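Local structure of sarcosine oxidase (Pyrococcus horikoshii, 1Y56) at residues E7-G12 against G190-G195; I196-T201 against D326-A331; T170-F175 against K183-N188. The protein probably catalyses the flavin-dependent oxidation of L-proline, as the beta subunit of a dehydrogenase that holds both FAD and FMN. All blocks are in the same frame, centred on the assembly; numbering follows the deposited sequence.

Interaction 1. Residues E7-G12 against G190-G195; sequences EIVVIG and GIIKTG. With FAD (flavin-adenine dinucleotide), chain I.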
loop_
_atom_site.group_PDB
_atom_site.type_symbol
_atom_site.label_atom_id
_atom_site.label_comp_id
_atom_site.label_asym_id
_atom_site.label_seq_id
_atom_site.Cartn_x
_atom_site.Cartn_y
_atom_site.Cartn_z
ATOM N N GLU B 7 19.184 -48.334 16.103
ATOM C CA GLU B 7 19.803 -48.806 17.332
ATOM C C GLU B 7 20.391 -47.621 18.098
ATOM O O GLU B 7 20.092 -47.427 19.281
ATOM C CB GLU B 7 20.867 -49.862 16.993
ATOM C CG GLU B 7 21.811 -50.292 18.132
ATOM C CD GLU B 7 21.238 -51.395 19.035
ATOM O OE1 GLU B 7 20.087 -51.837 18.800
ATOM O OE2 GLU B 7 21.951 -51.821 19.982
ATOM N N ILE B 8 21.199 -46.825 17.394
ATOM C CA ILE B 8 21.845 -45.633 17.942
ATOM C C ILE B 8 21.529 -44.394 17.091
ATOM O O ILE B 8 21.589 -44.440 15.855
ATOM C CB ILE B 8 23.376 -45.806 18.010
ATOM C CG1 ILE B 8 23.750 -47.071 18.779
ATOM C CG2 ILE B 8 24.026 -44.595 18.661
ATOM C CD1 ILE B 8 25.206 -47.461 18.630
ATOM N N VAL B 9 21.201 -43.289 17.764
ATOM C CA VAL B 9 21.003 -42.003 17.104
ATOM C C VAL B 9 22.007 -40.995 17.648
ATOM O O VAL B 9 21.959 -40.662 18.829
ATOM C CB VAL B 9 19.569 -41.477 17.349
ATOM C CG1 VAL B 9 19.455 -40.012 16.959
ATOM C CG2 VAL B 9 18.545 -42.316 16.604
ATOM N N VAL B 10 22.921 -40.529 16.800
ATOM C CA VAL B 10 23.841 -39.438 17.167
ATOM C C VAL B 10 23.231 -38.115 16.725
ATOM O O VAL B 10 22.875 -37.956 15.559
ATOM C CB VAL B 10 25.276 -39.590 16.541
ATOM C CG1 VAL B 10 26.075 -38.277 16.608
ATOM C CG2 VAL B 10 26.056 -40.682 17.228
ATOM N N ILE B 11 23.097 -37.172 17.653
ATOM C CA ILE B 11 22.566 -35.861 17.301
ATOM C C ILE B 11 23.719 -34.901 17.043
ATOM O O ILE B 11 24.594 -34.725 17.903
ATOM C CB ILE B 11 21.612 -35.294 18.364
ATOM C CG1 ILE B 11 20.473 -36.270 18.637
ATOM C CG2 ILE B 11 21.017 -34.000 17.870
ATOM C CD1 ILE B 11 19.660 -35.938 19.868
ATOM N N GLY B 12 23.711 -34.295 15.854
ATOM C CA GLY B 12 24.781 -33.406 15.417
ATOM C C GLY B 12 25.722 -34.075 14.433
ATOM O O GLY B 12 26.252 -35.146 14.708
ATOM N N GLY B 190 9.262 -36.299 11.658
ATOM C CA GLY B 190 8.730 -37.541 12.226
ATOM C C GLY B 190 9.552 -38.003 13.413
ATOM O O GLY B 190 10.535 -37.343 13.778
ATOM N N ILE B 191 9.154 -39.124 14.025
ATOM C CA ILE B 191 9.891 -39.662 15.166
ATOM C C ILE B 191 10.729 -40.855 14.720
ATOM O O ILE B 191 10.326 -41.592 13.828
ATOM C CB ILE B 191 8.970 -39.934 16.438
ATOM C CG1 ILE B 191 8.967 -41.413 16.891
ATOM C CG2 ILE B 191 7.566 -39.295 16.277
ATOM C CD1 ILE B 191 7.842 -42.334 16.288
ATOM N N ILE B 192 11.913 -41.008 15.301
ATOM C CA ILE B 192 12.733 -42.191 15.070
ATOM C C ILE B 192 12.789 -42.971 16.363
ATOM O O ILE B 192 13.139 -42.416 17.405
ATOM C CB ILE B 192 14.166 -41.834 14.660
ATOM C CG1 ILE B 192 14.157 -41.071 13.346
ATOM C CG2 ILE B 192 15.013 -43.090 14.509
ATOM C CD1 ILE B 192 15.489 -40.467 12.969
ATOM N N LYS B 193 12.441 -44.253 16.298
ATOM C CA LYS B 193 12.556 -45.128 17.462
ATOM C C LYS B 193 14.000 -45.511 17.740
ATOM O O LYS B 193 14.712 -45.958 16.839
ATOM C CB LYS B 193 11.710 -46.386 17.295
ATOM C CG LYS B 193 10.385 -46.332 18.026
ATOM C CD LYS B 193 9.316 -45.546 17.257
ATOM C CE LYS B 193 8.712 -46.376 16.123
ATOM N NZ LYS B 193 8.474 -47.793 16.544
ATOM N N THR B 194 14.417 -45.334 18.994
ATOM C CA THR B 194 15.761 -45.677 19.438
ATOM C C THR B 194 15.815 -45.808 20.964
ATOM O O THR B 194 15.004 -45.232 21.678
ATOM C CB THR B 194 16.787 -44.623 18.965
ATOM O OG1 THR B 194 18.120 -45.050 19.295
ATOM C CG2 THR B 194 16.498 -43.262 19.591
ATOM N N GLY B 195 16.773 -46.571 21.465
ATOM C CA GLY B 195 16.962 -46.670 22.903
ATOM C C GLY B 195 18.238 -45.999 23.360
ATOM O O GLY B 195 18.399 -45.728 24.546
HETATM P PA FAD I . 29.763 -28.649 15.702
HETATM O O1A FAD I . 29.108 -27.338 16.017
HETATM O O2A FAD I . 30.759 -28.699 14.573
HETATM O O5B FAD I . 28.617 -29.753 15.498
HETATM C C5B FAD I . 27.388 -29.677 16.202
HETATM C C4B FAD I . 26.289 -29.859 15.174
HETATM O O4B FAD I . 25.066 -30.148 15.842
HETATM C C3B FAD I . 26.048 -28.610 14.329
HETATM O O3B FAD I . 26.381 -28.880 12.957
HETATM C C2B FAD I . 24.570 -28.307 14.510
HETATM O O2B FAD I . 23.874 -28.061 13.299
HETATM C C1B FAD I . 24.016 -29.588 15.071
HETATM N N9A FAD I . 22.789 -29.354 15.862
HETATM C C8A FAD I . 22.576 -28.422 16.809
HETATM N N7A FAD I . 21.303 -28.551 17.253
HETATM C C5A FAD I . 20.731 -29.566 16.575
HETATM C C6A FAD I . 19.475 -30.163 16.602
HETATM N N6A FAD I . 18.519 -29.718 17.455
HETATM N N1A FAD I . 19.216 -31.192 15.772
HETATM C C2A FAD I . 20.152 -31.655 14.917
HETATM N N3A FAD I . 21.375 -31.103 14.867
HETATM C C4A FAD I . 21.678 -30.066 15.695
HETATM N N1 FAD I . 39.306 -26.922 17.314
HETATM C C2 FAD I . 40.494 -27.527 17.124
HETATM O O2 FAD I . 40.647 -28.687 17.547
HETATM N N3 FAD I . 41.521 -26.922 16.496
HETATM C C4 FAD I . 41.425 -25.671 16.007
HETATM O O4 FAD I . 42.390 -25.129 15.416
HETATM C C4X FAD I . 40.236 -24.972 16.173
HETATM N N5 FAD I . 40.059 -23.706 15.715
HETATM C C5X FAD I . 38.872 -23.067 15.891
HETATM C C6 FAD I . 38.730 -21.763 15.402
HETATM C C7 FAD I . 37.521 -21.077 15.558
HETATM C C7M FAD I . 37.384 -19.668 15.024
HETATM C C8 FAD I . 36.454 -21.709 16.214
HETATM C C8M FAD I . 35.154 -21.032 16.410
HETATM C C9 FAD I . 36.594 -23.007 16.704
HETATM C C9A FAD I . 37.794 -23.701 16.546
HETATM N N10 FAD I . 37.901 -24.957 17.029
HETATM C C10 FAD I . 39.118 -25.664 16.875
HETATM C "C1'" FAD I . 36.776 -25.572 17.725
HETATM C "C2'" FAD I . 36.143 -26.645 16.880
HETATM O "O2'" FAD I . 35.510 -26.001 15.782
HETATM C "C3'" FAD I . 35.086 -27.338 17.708
HETATM O "O3'" FAD I . 35.676 -27.827 18.920
HETATM C "C4'" FAD I . 34.491 -28.491 16.920
HETATM O "O4'" FAD I . 33.927 -28.037 15.677
HETATM C "C5'" FAD I . 33.413 -29.188 17.728
HETATM O "O5'" FAD I . 32.785 -30.081 16.819
HETATM P P FAD I . 31.313 -30.579 17.139
HETATM O O1P FAD I . 31.283 -30.963 18.595
HETATM O O2P FAD I . 30.947 -31.559 16.060
HETATM O O3P FAD I . 30.496 -29.195 17.021
#
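Thr194 OG1 lies within hydrogen-bonding distance of the carbonyl oxygens of Ser6 and Ile196, between which its single proton can serve one at a time, and Glu7 O lies 3.1 Å from it. The hydroxyl lies trans to the backbone nitrogen of its own residue (chi1 -174°), which turns it to the backbone at the start of 7-12 and leaves the methyl CG2 for the apolar side. That methyl and CB meet Val9 obliquely, with Val9 CG2 3.7 Å from Thr194 CB. The same Val9 branch reaches Ile192 CG2 at 4.2 Å, so one methyl serves both residues of 190-195 that turn toward it. No hydrogen bond links the two segments, and the nearest CA pair, Glu7 and Thr194, stands 5.5 Å apart; they meet by side chains rather than as paired strands. At the far end of 7-12 the chain turns to the cofactor: Ile11 CG2 lies 3.9 Å from FAD C2A, on the adenine, and Gly12 CA is 3.3 Å from FAD O4B. A beta carbon on Gly12 would run into that ribose oxygen. Gly12 also opens a GxGxxG sequence, consistent with a Rossmann-type dinucleotide fold. Strand 8-11 lies between the parallel strands 31-34 and 196-199, with helix 15-26 touching Ile8 and Val10; Val9 and Ile192 both rest on Ile34 and Val185, where the three-stranded antiparallel sheet meets the FAD-binding sheet.

Interaction 2. Residues I196-T201 against D326-A331; sequences IVVNAT and DYYIAA. With FAD (flavin-adenine dinucleotide), chain I.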
loop_
_atom_site.group_PDB
_atom_site.type_symbol
_atom_site.label_atom_id
_atom_site.label_comp_id
_atom_site.label_asym_id
_atom_site.label_seq_id
_atom_site.Cartn_x
_atom_site.Cartn_y
_atom_site.Cartn_z
ATOM N N ILE B 196 19.138 -45.728 22.414
ATOM C CA ILE B 196 20.446 -45.129 22.693
ATOM C C ILE B 196 20.649 -43.849 21.880
ATOM O O ILE B 196 20.629 -43.888 20.635
ATOM C CB ILE B 196 21.584 -46.100 22.323
ATOM C CG1 ILE B 196 21.396 -47.457 23.016
ATOM C CG2 ILE B 196 22.952 -45.479 22.612
ATOM C CD1 ILE B 196 22.148 -48.602 22.322
ATOM N N VAL B 197 20.847 -42.719 22.568
ATOM C CA VAL B 197 21.148 -41.458 21.867
ATOM C C VAL B 197 22.433 -40.793 22.362
ATOM O O VAL B 197 22.770 -40.891 23.554
ATOM C CB VAL B 197 19.959 -40.435 21.857
ATOM C CG1 VAL B 197 18.615 -41.138 21.917
ATOM C CG2 VAL B 197 20.069 -39.455 22.977
ATOM N N VAL B 198 23.145 -40.142 21.435
ATOM C CA VAL B 198 24.364 -39.396 21.757
ATOM C C VAL B 198 24.208 -37.924 21.408
ATOM O O VAL B 198 23.947 -37.585 20.252
ATOM C CB VAL B 198 25.607 -39.941 21.015
ATOM C CG1 VAL B 198 26.827 -39.062 21.296
ATOM C CG2 VAL B 198 25.884 -41.372 21.419
ATOM N N ASN B 199 24.377 -37.062 22.407
ATOM C CA ASN B 199 24.326 -35.620 22.214
ATOM C C ASN B 199 25.693 -35.057 21.805
ATOM O O ASN B 199 26.592 -34.896 22.650
ATOM C CB ASN B 199 23.809 -34.941 23.488
ATOM C CG ASN B 199 23.770 -33.424 23.389
ATOM O OD1 ASN B 199 23.755 -32.742 24.408
ATOM N ND2 ASN B 199 23.737 -32.892 22.170
ATOM N N ALA B 200 25.842 -34.767 20.510
ATOM C CA ALA B 200 27.066 -34.162 20.002
ATOM C C ALA B 200 26.743 -32.867 19.260
ATOM O O ALA B 200 26.917 -32.763 18.041
ATOM C CB ALA B 200 27.810 -35.124 19.117
ATOM N N THR B 201 26.274 -31.875 20.005
ATOM C CA THR B 201 25.844 -30.632 19.410
ATOM C C THR B 201 26.566 -29.483 20.097
ATOM O O THR B 201 25.948 -28.463 20.398
ATOM C CB THR B 201 24.305 -30.447 19.579
ATOM O OG1 THR B 201 23.967 -30.449 20.972
ATOM C CG2 THR B 201 23.530 -31.559 18.884
ATOM N N ASP B 326 20.207 -44.587 28.267
ATOM C CA ASP B 326 21.116 -44.685 27.130
ATOM C C ASP B 326 21.335 -43.326 26.484
ATOM O O ASP B 326 21.374 -43.183 25.258
ATOM C CB ASP B 326 20.743 -45.825 26.184
ATOM C CG ASP B 326 20.448 -47.131 26.942
ATOM O OD1 ASP B 326 21.150 -47.429 27.945
ATOM O OD2 ASP B 326 19.492 -47.844 26.539
ATOM N N TYR B 327 21.495 -42.335 27.358
ATOM C CA TYR B 327 21.835 -40.984 26.960
ATOM C C TYR B 327 23.318 -40.780 27.177
ATOM O O TYR B 327 23.840 -41.072 28.252
ATOM C CB TYR B 327 21.049 -39.967 27.782
ATOM C CG TYR B 327 21.159 -38.547 27.284
ATOM C CD1 TYR B 327 20.584 -38.174 26.082
ATOM C CD2 TYR B 327 21.822 -37.572 28.023
ATOM C CE1 TYR B 327 20.668 -36.867 25.605
ATOM C CE2 TYR B 327 21.913 -36.251 27.556
ATOM C CZ TYR B 327 21.324 -35.909 26.340
ATOM O OH TYR B 327 21.382 -34.620 25.854
ATOM N N TYR B 328 23.994 -40.289 26.146
ATOM C CA TYR B 328 25.409 -39.962 26.254
ATOM C C TYR B 328 25.653 -38.533 25.834
ATOM O O TYR B 328 24.868 -37.944 25.093
ATOM C CB TYR B 328 26.262 -40.886 25.390
ATOM C CG TYR B 328 26.171 -42.347 25.746
ATOM C CD1 TYR B 328 25.083 -43.111 25.345
ATOM C CD2 TYR B 328 27.185 -42.964 26.464
ATOM C CE1 TYR B 328 25.000 -44.450 25.665
ATOM C CE2 TYR B 328 27.124 -44.306 26.784
ATOM C CZ TYR B 328 26.028 -45.054 26.381
ATOM O OH TYR B 328 25.952 -46.402 26.690
ATOM N N ILE B 329 26.755 -37.981 26.306
ATOM C CA ILE B 329 27.114 -36.643 25.923
ATOM C C ILE B 329 28.583 -36.625 25.496
ATOM O O ILE B 329 29.431 -37.271 26.120
ATOM C CB ILE B 329 26.783 -35.611 27.056
ATOM C CG1 ILE B 329 26.840 -34.169 26.522
ATOM C CG2 ILE B 329 27.677 -35.824 28.275
ATOM C CD1 ILE B 329 26.186 -33.128 27.416
ATOM N N ALA B 330 28.847 -35.919 24.397
ATOM C CA ALA B 330 30.193 -35.584 23.951
ATOM C C ALA B 330 30.171 -34.152 23.432
ATOM O O ALA B 330 30.039 -33.925 22.225
ATOM C CB ALA B 330 30.637 -36.529 22.863
ATOM N N ALA B 331 30.289 -33.187 24.347
ATOM C CA ALA B 331 30.093 -31.773 24.012
ATOM C C ALA B 331 30.845 -30.819 24.942
ATOM O O ALA B 331 31.107 -31.143 26.098
ATOM C CB ALA B 331 28.606 -31.448 24.018
HETATM P PA FAD I . 29.763 -28.649 15.702
HETATM O O1A FAD I . 29.108 -27.338 16.017
HETATM O O2A FAD I . 30.759 -28.699 14.573
HETATM O O5B FAD I . 28.617 -29.753 15.498
HETATM C C5B FAD I . 27.388 -29.677 16.202
HETATM C C4B FAD I . 26.289 -29.859 15.174
HETATM O O4B FAD I . 25.066 -30.148 15.842
HETATM C C3B FAD I . 26.048 -28.610 14.329
HETATM O O3B FAD I . 26.381 -28.880 12.957
HETATM C C2B FAD I . 24.570 -28.307 14.510
HETATM O O2B FAD I . 23.874 -28.061 13.299
HETATM C C1B FAD I . 24.016 -29.588 15.071
HETATM N N9A FAD I . 22.789 -29.354 15.862
HETATM C C8A FAD I . 22.576 -28.422 16.809
HETATM N N7A FAD I . 21.303 -28.551 17.253
HETATM C C5A FAD I . 20.731 -29.566 16.575
HETATM C C6A FAD I . 19.475 -30.163 16.602
HETATM N N6A FAD I . 18.519 -29.718 17.455
HETATM N N1A FAD I . 19.216 -31.192 15.772
HETATM C C2A FAD I . 20.152 -31.655 14.917
HETATM N N3A FAD I . 21.375 -31.103 14.867
HETATM C C4A FAD I . 21.678 -30.066 15.695
HETATM N N1 FAD I . 39.306 -26.922 17.314
HETATM C C2 FAD I . 40.494 -27.527 17.124
HETATM O O2 FAD I . 40.647 -28.687 17.547
HETATM N N3 FAD I . 41.521 -26.922 16.496
HETATM C C4 FAD I . 41.425 -25.671 16.007
HETATM O O4 FAD I . 42.390 -25.129 15.416
HETATM C C4X FAD I . 40.236 -24.972 16.173
HETATM N N5 FAD I . 40.059 -23.706 15.715
HETATM C C5X FAD I . 38.872 -23.067 15.891
HETATM C C6 FAD I . 38.730 -21.763 15.402
HETATM C C7 FAD I . 37.521 -21.077 15.558
HETATM C C7M FAD I . 37.384 -19.668 15.024
HETATM C C8 FAD I . 36.454 -21.709 16.214
HETATM C C8M FAD I . 35.154 -21.032 16.410
HETATM C C9 FAD I . 36.594 -23.007 16.704
HETATM C C9A FAD I . 37.794 -23.701 16.546
HETATM N N10 FAD I . 37.901 -24.957 17.029
HETATM C C10 FAD I . 39.118 -25.664 16.875
HETATM C "C1'" FAD I . 36.776 -25.572 17.725
HETATM C "C2'" FAD I . 36.143 -26.645 16.880
HETATM O "O2'" FAD I . 35.510 -26.001 15.782
HETATM C "C3'" FAD I . 35.086 -27.338 17.708
HETATM O "O3'" FAD I . 35.676 -27.827 18.920
HETATM C "C4'" FAD I . 34.491 -28.491 16.920
HETATM O "O4'" FAD I . 33.927 -28.037 15.677
HETATM C "C5'" FAD I . 33.413 -29.188 17.728
HETATM O "O5'" FAD I . 32.785 -30.081 16.819
HETATM P P FAD I . 31.313 -30.579 17.139
HETATM O O1P FAD I . 31.283 -30.963 18.595
HETATM O O2P FAD I . 30.947 -31.559 16.060
HETATM O O3P FAD I . 30.496 -29.195 17.021
#
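Val197 and Tyr327 pack on one face of a parallel strand pair, their side chains crossing at a slant, with Val197 CG2 at the edge of the phenol ring and near its plane. Tyr327 CG is trans to the backbone nitrogen (chi1 -170°), which lays the ring along the strand so that its far end reaches Asn199; there Tyr327 OH is 3.4 Å from Asn199 CB. The hydroxyl itself is hydrogen-bonded to Asn209 of helix 205-212. A leucine at Tyr327 would probably leave Asn209 without this phenol partner and open a gap beside Asn199. On the other face Tyr328 packs with Val198, whose CG2 is 4.0 Å from Tyr328 CB, and Ile196 CG2 comes obliquely to Tyr328 CE1 from the same side of the ring, at 3.8 Å. At the start of the pair, Ile196 CG1 lies 3.6 Å from Asp326 CB, a contact of methylene groups. The backbones are joined by four hydrogen bonds in parallel register, the strand segments running 19° apart. The first two are Val197 N to Asp326 O (2.8 Å) and Tyr328 N to Val197 O (2.9 Å). Asn199 N to Tyr328 O (2.9 Å) and Ala330 N to Asn199 O (3.0 Å) continue the ladder. Beyond the strand, Ala200 and Thr201 reach the ribose region of FAD. The chemistry thus divides: backbone bonds set the register, largely apolar side chains fill both faces, and the buried phenol hydroxyl is satisfied by a helix outside the pair.

Interaction 3. Residues T170-F175 against K183-N188; sequences TEVKGF and KGVKTN. With FAD (flavin-adenine dinucleotide), chain I.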
loop_
_atom_site.group_PDB
_atom_site.type_symbol
_atom_site.label_atom_id
_atom_site.label_comp_id
_atom_site.label_asym_id
_atom_site.label_seq_id
_atom_site.Cartn_x
_atom_site.Cartn_y
_atom_site.Cartn_z
ATOM N N THR B 170 17.467 -32.183 9.042
ATOM C CA THR B 170 16.670 -32.905 10.012
ATOM C C THR B 170 17.050 -32.437 11.422
ATOM O O THR B 170 18.163 -32.692 11.904
ATOM C CB THR B 170 16.876 -34.447 9.854
ATOM O OG1 THR B 170 16.907 -34.781 8.461
ATOM C CG2 THR B 170 15.767 -35.243 10.548
ATOM N N GLU B 171 16.117 -31.736 12.066
ATOM C CA GLU B 171 16.347 -31.150 13.385
ATOM C C GLU B 171 15.662 -31.965 14.470
ATOM O O GLU B 171 14.528 -32.420 14.295
ATOM C CB GLU B 171 15.854 -29.708 13.416
ATOM C CG GLU B 171 16.195 -28.975 14.685
ATOM C CD GLU B 171 16.118 -27.468 14.531
ATOM O OE1 GLU B 171 16.357 -26.966 13.410
ATOM O OE2 GLU B 171 15.829 -26.781 15.535
ATOM N N VAL B 172 16.372 -32.165 15.575
ATOM C CA VAL B 172 15.792 -32.772 16.750
ATOM C C VAL B 172 15.064 -31.689 17.521
ATOM O O VAL B 172 15.585 -30.582 17.722
ATOM C CB VAL B 172 16.856 -33.421 17.621
ATOM C CG1 VAL B 172 16.310 -33.775 19.008
ATOM C CG2 VAL B 172 17.382 -34.641 16.921
ATOM N N LYS B 173 13.847 -32.021 17.937
ATOM C CA LYS B 173 12.994 -31.102 18.666
ATOM C C LYS B 173 12.581 -31.642 20.040
ATOM O O LYS B 173 12.380 -30.865 20.963
ATOM C CB LYS B 173 11.784 -30.718 17.802
ATOM C CG LYS B 173 12.049 -29.489 16.906
ATOM C CD LYS B 173 11.424 -29.589 15.494
ATOM C CE LYS B 173 9.916 -29.249 15.435
ATOM N NZ LYS B 173 9.062 -30.277 16.093
ATOM N N GLY B 174 12.470 -32.964 20.174
ATOM C CA GLY B 174 12.105 -33.595 21.446
ATOM C C GLY B 174 12.516 -35.055 21.592
ATOM O O GLY B 174 13.196 -35.619 20.728
ATOM N N PHE B 175 12.114 -35.667 22.702
ATOM C CA PHE B 175 12.366 -37.078 22.951
ATOM C C PHE B 175 11.097 -37.750 23.437
ATOM O O PHE B 175 10.353 -37.168 24.220
ATOM C CB PHE B 175 13.425 -37.252 24.037
ATOM C CG PHE B 175 14.803 -36.843 23.621
ATOM C CD1 PHE B 175 15.641 -37.737 22.974
ATOM C CD2 PHE B 175 15.274 -35.570 23.897
ATOM C CE1 PHE B 175 16.926 -37.365 22.595
ATOM C CE2 PHE B 175 16.559 -35.192 23.522
ATOM C CZ PHE B 175 17.385 -36.092 22.869
ATOM N N LYS B 183 12.684 -43.804 24.125
ATOM C CA LYS B 183 11.923 -44.617 23.190
ATOM C C LYS B 183 12.048 -44.080 21.779
ATOM O O LYS B 183 11.976 -44.834 20.815
ATOM C CB LYS B 183 10.446 -44.663 23.585
ATOM C CG LYS B 183 10.164 -45.373 24.902
ATOM C CD LYS B 183 10.274 -46.889 24.767
ATOM C CE LYS B 183 9.756 -47.574 26.024
ATOM N NZ LYS B 183 9.955 -49.046 26.020
ATOM N N GLY B 184 12.231 -42.775 21.649
ATOM C CA GLY B 184 12.276 -42.176 20.333
ATOM C C GLY B 184 12.844 -40.787 20.344
ATOM O O GLY B 184 12.813 -40.097 21.361
ATOM N N VAL B 185 13.384 -40.382 19.205
ATOM C CA VAL B 185 13.827 -39.016 19.035
ATOM C C VAL B 185 12.865 -38.308 18.076
ATOM O O VAL B 185 12.760 -38.652 16.906
ATOM C CB VAL B 185 15.333 -38.931 18.633
ATOM C CG1 VAL B 185 15.670 -39.948 17.569
ATOM C CG2 VAL B 185 15.719 -37.527 18.191
ATOM N N LYS B 186 12.127 -37.347 18.621
ATOM C CA LYS B 186 11.137 -36.567 17.886
ATOM C C LYS B 186 11.873 -35.542 17.027
ATOM O O LYS B 186 12.777 -34.857 17.515
ATOM C CB LYS B 186 10.200 -35.873 18.891
ATOM C CG LYS B 186 8.771 -35.626 18.401
ATOM C CD LYS B 186 8.601 -34.269 17.680
ATOM C CE LYS B 186 7.364 -34.252 16.761
ATOM N NZ LYS B 186 6.091 -34.504 17.503
ATOM N N THR B 187 11.527 -35.461 15.747
ATOM C CA THR B 187 12.162 -34.468 14.858
ATOM C C THR B 187 11.145 -33.641 14.063
ATOM O O THR B 187 9.928 -33.847 14.163
ATOM C CB THR B 187 13.179 -35.086 13.849
ATOM O OG1 THR B 187 12.481 -35.616 12.716
ATOM C CG2 THR B 187 14.041 -36.170 14.485
ATOM N N ASN B 188 11.662 -32.705 13.277
ATOM C CA ASN B 188 10.858 -31.933 12.342
ATOM C C ASN B 188 10.365 -32.743 11.146
ATOM O O ASN B 188 9.649 -32.214 10.307
ATOM C CB ASN B 188 11.651 -30.711 11.855
ATOM C CG ASN B 188 12.819 -31.078 10.934
ATOM O OD1 ASN B 188 13.065 -30.391 9.965
ATOM N ND2 ASN B 188 13.538 -32.148 11.245
HETATM P PA FAD I . 29.763 -28.649 15.702
HETATM O O1A FAD I . 29.108 -27.338 16.017
HETATM O O2A FAD I . 30.759 -28.699 14.573
HETATM O O5B FAD I . 28.617 -29.753 15.498
HETATM C C5B FAD I . 27.388 -29.677 16.202
HETATM C C4B FAD I . 26.289 -29.859 15.174
HETATM O O4B FAD I . 25.066 -30.148 15.842
HETATM C C3B FAD I . 26.048 -28.610 14.329
HETATM O O3B FAD I . 26.381 -28.880 12.957
HETATM C C2B FAD I . 24.570 -28.307 14.510
HETATM O O2B FAD I . 23.874 -28.061 13.299
HETATM C C1B FAD I . 24.016 -29.588 15.071
HETATM N N9A FAD I . 22.789 -29.354 15.862
HETATM C C8A FAD I . 22.576 -28.422 16.809
HETATM N N7A FAD I . 21.303 -28.551 17.253
HETATM C C5A FAD I . 20.731 -29.566 16.575
HETATM C C6A FAD I . 19.475 -30.163 16.602
HETATM N N6A FAD I . 18.519 -29.718 17.455
HETATM N N1A FAD I . 19.216 -31.192 15.772
HETATM C C2A FAD I . 20.152 -31.655 14.917
HETATM N N3A FAD I . 21.375 -31.103 14.867
HETATM C C4A FAD I . 21.678 -30.066 15.695
HETATM N N1 FAD I . 39.306 -26.922 17.314
HETATM C C2 FAD I . 40.494 -27.527 17.124
HETATM O O2 FAD I . 40.647 -28.687 17.547
HETATM N N3 FAD I . 41.521 -26.922 16.496
HETATM C C4 FAD I . 41.425 -25.671 16.007
HETATM O O4 FAD I . 42.390 -25.129 15.416
HETATM C C4X FAD I . 40.236 -24.972 16.173
HETATM N N5 FAD I . 40.059 -23.706 15.715
HETATM C C5X FAD I . 38.872 -23.067 15.891
HETATM C C6 FAD I . 38.730 -21.763 15.402
HETATM C C7 FAD I . 37.521 -21.077 15.558
HETATM C C7M FAD I . 37.384 -19.668 15.024
HETATM C C8 FAD I . 36.454 -21.709 16.214
HETATM C C8M FAD I . 35.154 -21.032 16.410
HETATM C C9 FAD I . 36.594 -23.007 16.704
HETATM C C9A FAD I . 37.794 -23.701 16.546
HETATM N N10 FAD I . 37.901 -24.957 17.029
HETATM C C10 FAD I . 39.118 -25.664 16.875
HETATM C "C1'" FAD I . 36.776 -25.572 17.725
HETATM C "C2'" FAD I . 36.143 -26.645 16.880
HETATM O "O2'" FAD I . 35.510 -26.001 15.782
HETATM C "C3'" FAD I . 35.086 -27.338 17.708
HETATM O "O3'" FAD I . 35.676 -27.827 18.920
HETATM C "C4'" FAD I . 34.491 -28.491 16.920
HETATM O "O4'" FAD I . 33.927 -28.037 15.677
HETATM C "C5'" FAD I . 33.413 -29.188 17.728
HETATM O "O5'" FAD I . 32.785 -30.081 16.819
HETATM P P FAD I . 31.313 -30.579 17.139
HETATM O O1P FAD I . 31.283 -30.963 18.595
HETATM O O2P FAD I . 30.947 -31.559 16.060
HETATM O O3P FAD I . 30.496 -29.195 17.021
#
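Lys173 N and Gly174 N both donate to Lys186 O, at 3.1 Å from Lys173 N and 3.3 Å from Gly174 N, arriving from the same face of the carbonyl. Two residues facing one is a classic beta bulge, and the register accordingly shifts by one between Val172 and Gly174. Lys186 N returns a bond to Gly174 O (2.9 Å), and Asn188 N closes the ladder on Glu171 O at 3.1 Å. A second set of bonds faces the cofactor. Val172 N donates to FAD N1A at 3.0 Å, nearly straight (174°), while FAD N6A donates to Val172 O at 3.1 Å, so the backbone of one residue reads the adenine edge by two bonds. Apolar contact centres on Val172 CG2 and Val185 CG2, 3.6 Å apart, the two side chains meeting at about a right angle; CG2 of Val185 is placed there by lying trans to its backbone nitrogen. Lys173 CD adds an aliphatic contact with Asn188 CB (3.8 Å). Among charged groups, Glu171 OE2 forms a salt bridge with a basic side chain of another protein's chain. In the fold this is the hairpin of strands 172-177 and 182-187, extended by strand 190-193. Val172 and Val185 touch Ile34 of strand 31-34, and Phe175 packs on Ile208, Met211 and Ala212 of helix 205-212 and on Ile11 of strand 8-11.

How the interactions relate
Interactions 1 and 2 are buried, whereas interaction 3 is partly exposed and within reach of another protein's chain. Strand 8-11 of interaction 1 neighbours strand 196-199 of interaction 2 in the main sheet, with Ile11 N probably bonded to Val198 O. Strand 190-193 instead belongs to the three-stranded sheet of interaction 3, where Ile192 O probably accepts from Val185 N. Interaction 1 therefore bridges the two sheets by side chains, while interactions 2 and 3 are true strand pairs, parallel and bulged antiparallel. All three reach FAD: interactions 1 and 2 by packing, interaction 3 by backbone hydrogen bonds to adenine.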